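Local coordinates for homospermidine synthase (Legionella pneumophila subsp. pneumophila str. Philadelphia 1, PDB 2PH5), which binds NAD in a Rossmann-type domain and probably makes the polyamine homospermidine, at residues Val53-Ala56 with Gln57-Val61; Asp443-Pro446 with Leu447-Arg450; Leu329-Phe332 with Glu333-Asn337. All blocks are in the same frame, centred on the assembly; numbering follows the deposited sequence.

The three contacts are local ones, spread over the subunit and met along the chain in the order 1, 3, 2. Interaction 1 lies in the Rossmann-type NAD-binding domain, where the side chain of Val53 is about 10 Å from the bound dinucleotide. Interaction 3 belongs to the second domain, its centre about 35 Å from that of interaction 1. Interaction 2, in the loop after strand 436-442, is on the opposite side of the chain's centre from interaction 1, their centres about 49 Å apart. Interactions 2 and 3 lie away from the NAD site, about 18 Å apart at their nearest atoms, and both touch the second subunit.

Interaction 1. Residues Val53-Ala56 with Gln57-Val61; sequences VDVA and QQYGV
Gln57 folds back over Asp54 at the start of helix 55-59, the short crossover helix between parallel strands 43-47 and 62-65 of the Rossmann-type beta-alpha-beta unit. Bent at chi2 (92°), its chain brings OE1 over the backbone of Asp54, 3.3 Å from Asp54 CA. There Gln57 OE1 takes a hydrogen bond from a water at 2.8 Å, and the same water donates to Val53 O, linking the amide to the residues before the helix; long, uncharged glutamine has the length and polarity for this. Gln58 gives its backbone N-H to Asp54 O at 2.9 Å, while its CG lies against that oxygen. Tyr59 follows one turn after Val55: Tyr59 N bonds to Val55 O, and the ring turns its edge to that carbonyl, with CD2 3.2 Å from Val55 O. Val55 CG1, anti to the backbone N, runs alongside the ring and reaches Tyr59 CE2 at 4.0 Å; farther out the ring meets Phe33 of helix 23-35, nearly parallel, as suits a large flat residue between two helices. Gly60, its positive phi (70°) readily adopted without a side chain, is the C-prime residue of a Schellman motif, with a weak inner bond from Gly60 N to Gln57 O. Val61 leads into strand 62-65, its small, beta-branched side chain against Val43 and Ile45, and the motif's outer bond runs nearly straight (164°) from Val61 N to Ala56 O at 3.0 Å.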
loop_
_atom_site.group_PDB
_atom_site.type_symbol
_atom_site.label_atom_id
_atom_site.label_comp_id
_atom_site.label_asym_id
_atom_site.label_seq_id
_atom_site.Cartn_x
_atom_site.Cartn_y
_atom_site.Cartn_z
ATOM N N VAL A 53 29.467 0.704 -6.906
ATOM C CA VAL A 53 29.851 1.818 -6.054
ATOM C C VAL A 53 31.367 1.861 -5.875
ATOM O O VAL A 53 32.047 0.834 -5.944
ATOM C CB VAL A 53 29.151 1.724 -4.674
ATOM C CG1 VAL A 53 29.872 0.721 -3.787
ATOM C CG2 VAL A 53 29.094 3.094 -4.022
ATOM N N ASP A 54 31.894 3.056 -5.645
ATOM C CA ASP A 54 33.327 3.222 -5.485
ATOM C C ASP A 54 33.766 3.505 -4.052
ATOM O O ASP A 54 34.777 4.174 -3.830
ATOM C CB ASP A 54 33.812 4.344 -6.411
ATOM C CG ASP A 54 32.972 5.605 -6.294
ATOM O OD1 ASP A 54 33.018 6.266 -5.233
ATOM O OD2 ASP A 54 32.258 5.936 -7.265
ATOM N N VAL A 55 33.022 2.978 -3.084
ATOM C CA VAL A 55 33.342 3.193 -1.675
ATOM C C VAL A 55 34.748 2.681 -1.336
ATOM O O VAL A 55 35.568 3.415 -0.769
ATOM C CB VAL A 55 32.282 2.511 -0.759
ATOM C CG1 VAL A 55 32.602 2.752 0.714
ATOM C CG2 VAL A 55 30.914 3.060 -1.089
ATOM N N ALA A 56 35.033 1.435 -1.697
ATOM C CA ALA A 56 36.350 0.869 -1.438
ATOM C C ALA A 56 37.460 1.709 -2.082
ATOM O O ALA A 56 38.492 1.957 -1.461
ATOM C CB ALA A 56 36.414 -0.558 -1.949
ATOM N N GLN A 57 37.237 2.162 -3.315
ATOM C CA GLN A 57 38.245 2.954 -4.012
ATOM C C GLN A 57 38.487 4.329 -3.390
ATOM O O GLN A 57 39.606 4.838 -3.423
ATOM C CB GLN A 57 37.880 3.131 -5.487
ATOM C CG GLN A 57 37.851 1.852 -6.292
ATOM C CD GLN A 57 36.475 1.213 -6.320
ATOM O OE1 GLN A 57 35.818 1.076 -5.284
ATOM N NE2 GLN A 57 36.034 0.810 -7.512
ATOM N N GLN A 58 37.443 4.925 -2.825
ATOM C CA GLN A 58 37.572 6.235 -2.208
ATOM C C GLN A 58 38.427 6.171 -0.955
ATOM O O GLN A 58 39.171 7.104 -0.653
ATOM C CB GLN A 58 36.197 6.798 -1.859
ATOM C CG GLN A 58 35.303 7.013 -3.070
ATOM C CD GLN A 58 35.686 8.231 -3.896
ATOM O OE1 GLN A 58 35.095 8.485 -4.950
ATOM N NE2 GLN A 58 36.668 8.994 -3.420
ATOM N N TYR A 59 38.326 5.065 -0.226
ATOM C CA TYR A 59 39.104 4.901 0.992
ATOM C C TYR A 59 40.413 4.166 0.740
ATOM O O TYR A 59 41.299 4.148 1.596
ATOM C CB TYR A 59 38.268 4.167 2.042
ATOM C CG TYR A 59 37.126 5.007 2.575
ATOM C CD1 TYR A 59 37.352 5.998 3.535
ATOM C CD2 TYR A 59 35.822 4.835 2.093
ATOM C CE1 TYR A 59 36.315 6.800 4.002
ATOM C CE2 TYR A 59 34.778 5.630 2.550
ATOM C CZ TYR A 59 35.035 6.612 3.506
ATOM O OH TYR A 59 34.016 7.420 3.950
ATOM N N GLY A 60 40.532 3.569 -0.443
ATOM C CA GLY A 60 41.741 2.838 -0.783
ATOM C C GLY A 60 41.881 1.547 0.005
ATOM O O GLY A 60 42.971 1.197 0.462
ATOM N N VAL A 61 40.772 0.837 0.171
ATOM C CA VAL A 61 40.790 -0.412 0.907
ATOM C C VAL A 61 40.744 -1.582 -0.059
ATOM O O VAL A 61 39.926 -1.615 -0.976
ATOM C CB VAL A 61 39.604 -0.470 1.915
ATOM C CG1 VAL A 61 39.473 -1.853 2.522
ATOM C CG2 VAL A 61 39.833 0.559 3.021
HETATM O O HOH W 1 34.059 -0.789 -4.110
#

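Interaction 2. Residues Asp443-Pro446 with Leu447-Arg450; sequences DWTP and LKNR
Arg450 NE reaches back to Pro446 O at 3.0 Å, approaching in the carbonyl plane, although the oxygen itself lies tilted from the guanidinium plane. The side chain is bent at chi2 (-79°), which turns it back along the chain, with NH2 on the far side from Pro446 O. Arginine suits this place because NE can hold a backbone carbonyl while the rest of the group serves other partners: Arg450 NH2 forms long, weak ion pairs with Glu456 and with Glu338 of the second subunit, which probably help to offset the nearby charge of Arg277. A second bond, from Lys448 N to Thr445 O at 3.3 Å, closes a type I beta turn running from Thr445 to Lys448. Its N-H points well at the oxygen but comes from above the carbonyl plane. Pro446 takes the second position of the turn, where the phi fixed by its ring (-70°) is close to what a type I turn requires. Thr445 OG1 faces Leu447 N, a probable hydrogen bond, though the position of that nitrogen is doubtful.

Beyond the turn, Lys448 sends its long chain back across Thr445, the two side chains crossing at about a right angle. Its CD packs on the methyl CG2 of Thr445 at 3.6 Å, and NZ ends 3.2 Å from Asp443 O in a weak hydrogen bond; the carboxylate of Asp443, not in contact with NZ, may add a modest attraction. The indole of Trp444 covers Pro446 N with one face, near its rim, and meets Trp279 farther out. The turn comes two residues after strand 436-442, an outermost strand of the mixed sheet within this chain, with Pro446 packed on Ile469 and Leu447 on Asn468 of helix 466-469.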
loop_
_atom_site.group_PDB
_atom_site.type_symbol
_atom_site.label_atom_id
_atom_site.label_comp_id
_atom_site.label_asym_id
_atom_site.label_seq_id
_atom_site.Cartn_x
_atom_site.Cartn_y
_atom_site.Cartn_z
ATOM N N ASP A 443 -0.817 9.672 25.663
ATOM C CA ASP A 443 -2.073 9.165 26.201
ATOM C C ASP A 443 -2.756 8.259 25.188
ATOM O O ASP A 443 -3.908 7.865 25.363
ATOM C CB ASP A 443 -3.013 10.329 26.560
ATOM C CG ASP A 443 -3.326 11.228 25.367
ATOM O OD1 ASP A 443 -4.104 12.187 25.536
ATOM O OD2 ASP A 443 -2.795 10.985 24.262
ATOM N N TRP A 444 -2.041 7.936 24.120
ATOM C CA TRP A 444 -2.582 7.075 23.077
ATOM C C TRP A 444 -2.728 5.621 23.527
ATOM O O TRP A 444 -1.930 5.126 24.325
ATOM C CB TRP A 444 -1.657 7.089 21.860
ATOM C CG TRP A 444 -1.922 5.946 20.918
ATOM C CD1 TRP A 444 -2.793 5.940 19.870
ATOM C CD2 TRP A 444 -1.363 4.621 20.983
ATOM N NE1 TRP A 444 -2.816 4.698 19.279
ATOM C CE2 TRP A 444 -1.949 3.871 19.942
ATOM C CE3 TRP A 444 -0.429 3.996 21.823
ATOM C CZ2 TRP A 444 -1.631 2.524 19.713
ATOM C CZ3 TRP A 444 -0.114 2.651 21.596
ATOM C CH2 TRP A 444 -0.716 1.934 20.547
ATOM N N THR A 445 -3.748 4.945 23.007
ATOM C CA THR A 445 -3.954 3.525 23.267
ATOM C C THR A 445 -4.651 3.010 22.019
ATOM O O THR A 445 -5.256 3.783 21.287
ATOM C CB THR A 445 -4.874 3.229 24.478
ATOM O OG1 THR A 445 -6.226 3.100 24.023
ATOM C CG2 THR A 445 -4.788 4.335 25.509
ATOM N N PRO A 446 -4.569 1.699 21.751
ATOM C CA PRO A 446 -5.229 1.159 20.555
ATOM C C PRO A 446 -6.746 1.181 20.670
ATOM O O PRO A 446 -7.451 0.703 19.786
ATOM C CB PRO A 446 -4.676 -0.261 20.464
ATOM C CG PRO A 446 -4.422 -0.616 21.885
ATOM C CD PRO A 446 -3.802 0.652 22.451
ATOM N N LEU A 447 -7.233 1.755 21.763
ATOM C CA LEU A 447 -8.668 1.822 22.013
ATOM C C LEU A 447 -9.314 3.155 21.632
ATOM O O LEU A 447 -10.526 3.222 21.435
ATOM C CB LEU A 447 -8.948 1.509 23.482
ATOM C CG LEU A 447 -9.778 0.263 23.785
ATOM C CD1 LEU A 447 -9.325 -0.909 22.943
ATOM C CD2 LEU A 447 -9.652 -0.064 25.273
ATOM N N LYS A 448 -8.519 4.211 21.522
ATOM C CA LYS A 448 -9.085 5.502 21.166
ATOM C C LYS A 448 -8.889 5.866 19.702
ATOM O O LYS A 448 -8.168 5.182 18.973
ATOM C CB LYS A 448 -8.525 6.600 22.071
ATOM C CG LYS A 448 -7.033 6.585 22.239
ATOM C CD LYS A 448 -6.680 6.838 23.696
ATOM C CE LYS A 448 -7.318 8.116 24.223
ATOM N NZ LYS A 448 -7.114 8.240 25.694
ATOM N N ASN A 449 -9.547 6.948 19.288
ATOM C CA ASN A 449 -9.508 7.439 17.911
ATOM C C ASN A 449 -10.049 6.366 16.982
ATOM O O ASN A 449 -9.864 6.423 15.766
ATOM C CB ASN A 449 -8.089 7.815 17.491
ATOM C CG ASN A 449 -7.502 8.910 18.353
ATOM O OD1 ASN A 449 -8.112 9.965 18.537
ATOM N ND2 ASN A 449 -6.304 8.668 18.884
ATOM N N ARG A 450 -10.720 5.385 17.577
ATOM C CA ARG A 450 -11.311 4.287 16.833
ATOM C C ARG A 450 -12.390 4.792 15.900
ATOM O O ARG A 450 -12.987 5.845 16.128
ATOM C CB ARG A 450 -11.920 3.266 17.794
ATOM C CG ARG A 450 -10.917 2.325 18.440
ATOM C CD ARG A 450 -10.519 1.220 17.487
ATOM N NE ARG A 450 -9.880 0.122 18.197
ATOM C CZ ARG A 450 -9.774 -1.110 17.716
ATOM N NH1 ARG A 450 -9.181 -2.056 18.423
ATOM N NH2 ARG A 450 -10.271 -1.406 16.528
#

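Interaction 3. Residues Leu329-Phe332 with Glu333-Asn337; sequences LSIF and ELKSN
Ile331 and Lys335 run side by side, one turn apart, on helix 325-336 of the second domain. Ile331 CG2 lies 3.8 Å from Lys335 CE, an apolar touch made possible by the fully extended lysine chain, whose methylenes also pass Ile331 O. In the backbone, four successive i to i+4 bonds define an alpha-helix: Glu333 N to Leu329 O, Leu334 N to Ser330 O at 2.8 Å, Lys335 N to Ile331 O at 3.0 Å, and Ser336 N to Phe332 O. The third is the straightest, with an N-H...O angle of 169°.

Farther out, each side chain suits what it faces. Ile331 fills a buried place against Phe222 and Phe289, and Lys335 carries its ammonium past Phe289 to the carbonyl of Ala272. Glu333 CG stands anti to the backbone N (chi1 173°), and the extended chain takes the carboxylate to Lys217, a salt bridge at OE1, and to Gly220 N at OE2, so each oxygen has its own partner, while Ser330 OG, small enough for the buried face, bonds to both Val223 N and Asp326 O. The second subunit covers another side: Phe332 packs on its Asn322, and Ser336 OG hydrogen-bonds to the backbone N of its His287. Ser336 CB meanwhile rests 3.3 Å from Phe332 O.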
loop_
_atom_site.group_PDB
_atom_site.type_symbol
_atom_site.label_atom_id
_atom_site.label_comp_id
_atom_site.label_asym_id
_atom_site.label_seq_id
_atom_site.Cartn_x
_atom_site.Cartn_y
_atom_site.Cartn_z
ATOM N N LEU A 329 4.681 0.192 -1.362
ATOM C CA LEU A 329 4.220 -0.099 -2.707
ATOM C C LEU A 329 4.823 -1.438 -3.126
ATOM O O LEU A 329 4.174 -2.231 -3.803
ATOM C CB LEU A 329 4.674 0.999 -3.680
ATOM C CG LEU A 329 4.120 2.410 -3.482
ATOM C CD1 LEU A 329 4.805 3.388 -4.436
ATOM C CD2 LEU A 329 2.626 2.416 -3.725
ATOM N N SER A 330 6.064 -1.688 -2.716
ATOM C CA SER A 330 6.737 -2.935 -3.066
ATOM C C SER A 330 6.033 -4.154 -2.490
ATOM O O SER A 330 5.758 -5.120 -3.203
ATOM C CB SER A 330 8.194 -2.903 -2.601
ATOM O OG SER A 330 8.945 -1.973 -3.360
ATOM N N ILE A 331 5.752 -4.109 -1.194
ATOM C CA ILE A 331 5.050 -5.202 -0.533
ATOM C C ILE A 331 3.686 -5.401 -1.212
ATOM O O ILE A 331 3.282 -6.532 -1.486
ATOM C CB ILE A 331 4.869 -4.883 0.965
ATOM C CG1 ILE A 331 6.229 -4.998 1.668
ATOM C CG2 ILE A 331 3.831 -5.804 1.586
ATOM C CD1 ILE A 331 6.266 -4.387 3.053
ATOM N N PHE A 332 2.990 -4.300 -1.491
ATOM C CA PHE A 332 1.689 -4.363 -2.153
ATOM C C PHE A 332 1.817 -5.133 -3.473
ATOM O O PHE A 332 1.015 -6.029 -3.759
ATOM C CB PHE A 332 1.153 -2.941 -2.389
ATOM C CG PHE A 332 -0.148 -2.885 -3.155
ATOM C CD1 PHE A 332 -0.153 -2.898 -4.551
ATOM C CD2 PHE A 332 -1.368 -2.800 -2.482
ATOM C CE1 PHE A 332 -1.353 -2.824 -5.270
ATOM C CE2 PHE A 332 -2.573 -2.727 -3.194
ATOM C CZ PHE A 332 -2.562 -2.739 -4.590
ATOM N N GLU A 333 2.839 -4.793 -4.258
ATOM C CA GLU A 333 3.095 -5.439 -5.544
ATOM C C GLU A 333 3.502 -6.910 -5.364
ATOM O O GLU A 333 3.174 -7.752 -6.200
ATOM C CB GLU A 333 4.184 -4.657 -6.300
ATOM C CG GLU A 333 4.689 -5.288 -7.590
ATOM C CD GLU A 333 5.705 -4.402 -8.319
ATOM O OE1 GLU A 333 6.692 -3.963 -7.683
ATOM O OE2 GLU A 333 5.520 -4.143 -9.535
ATOM N N LEU A 334 4.199 -7.201 -4.263
ATOM C CA LEU A 334 4.660 -8.551 -3.918
ATOM C C LEU A 334 3.449 -9.461 -3.746
ATOM O O LEU A 334 3.367 -10.525 -4.359
ATOM C CB LEU A 334 5.444 -8.517 -2.602
ATOM C CG LEU A 334 6.434 -9.623 -2.197
ATOM C CD1 LEU A 334 6.249 -9.899 -0.709
ATOM C CD2 LEU A 334 6.255 -10.888 -3.005
ATOM N N LYS A 335 2.514 -9.035 -2.900
ATOM C CA LYS A 335 1.292 -9.795 -2.652
ATOM C C LYS A 335 0.519 -9.896 -3.959
ATOM O O LYS A 335 -0.042 -10.945 -4.277
ATOM C CB LYS A 335 0.414 -9.094 -1.609
ATOM C CG LYS A 335 1.031 -8.976 -0.236
ATOM C CD LYS A 335 0.187 -8.105 0.666
ATOM C CE LYS A 335 0.801 -8.058 2.051
ATOM N NZ LYS A 335 0.057 -7.191 3.013
ATOM N N SER A 336 0.489 -8.790 -4.700
ATOM C CA SER A 336 -0.192 -8.720 -5.988
ATOM C C SER A 336 0.365 -9.776 -6.947
ATOM O O SER A 336 -0.354 -10.287 -7.804
ATOM C CB SER A 336 -0.020 -7.322 -6.592
ATOM O OG SER A 336 -0.613 -7.223 -7.875
ATOM N N ASN A 337 1.650 -10.097 -6.796
ATOM C CA ASN A 337 2.299 -11.100 -7.633
ATOM C C ASN A 337 2.250 -12.459 -6.955
ATOM O O ASN A 337 3.148 -13.286 -7.141
ATOM C CB ASN A 337 3.770 -10.763 -7.889
ATOM C CG ASN A 337 3.964 -9.438 -8.579
ATOM O OD1 ASN A 337 3.196 -9.053 -9.463
ATOM N ND2 ASN A 337 5.021 -8.732 -8.194
#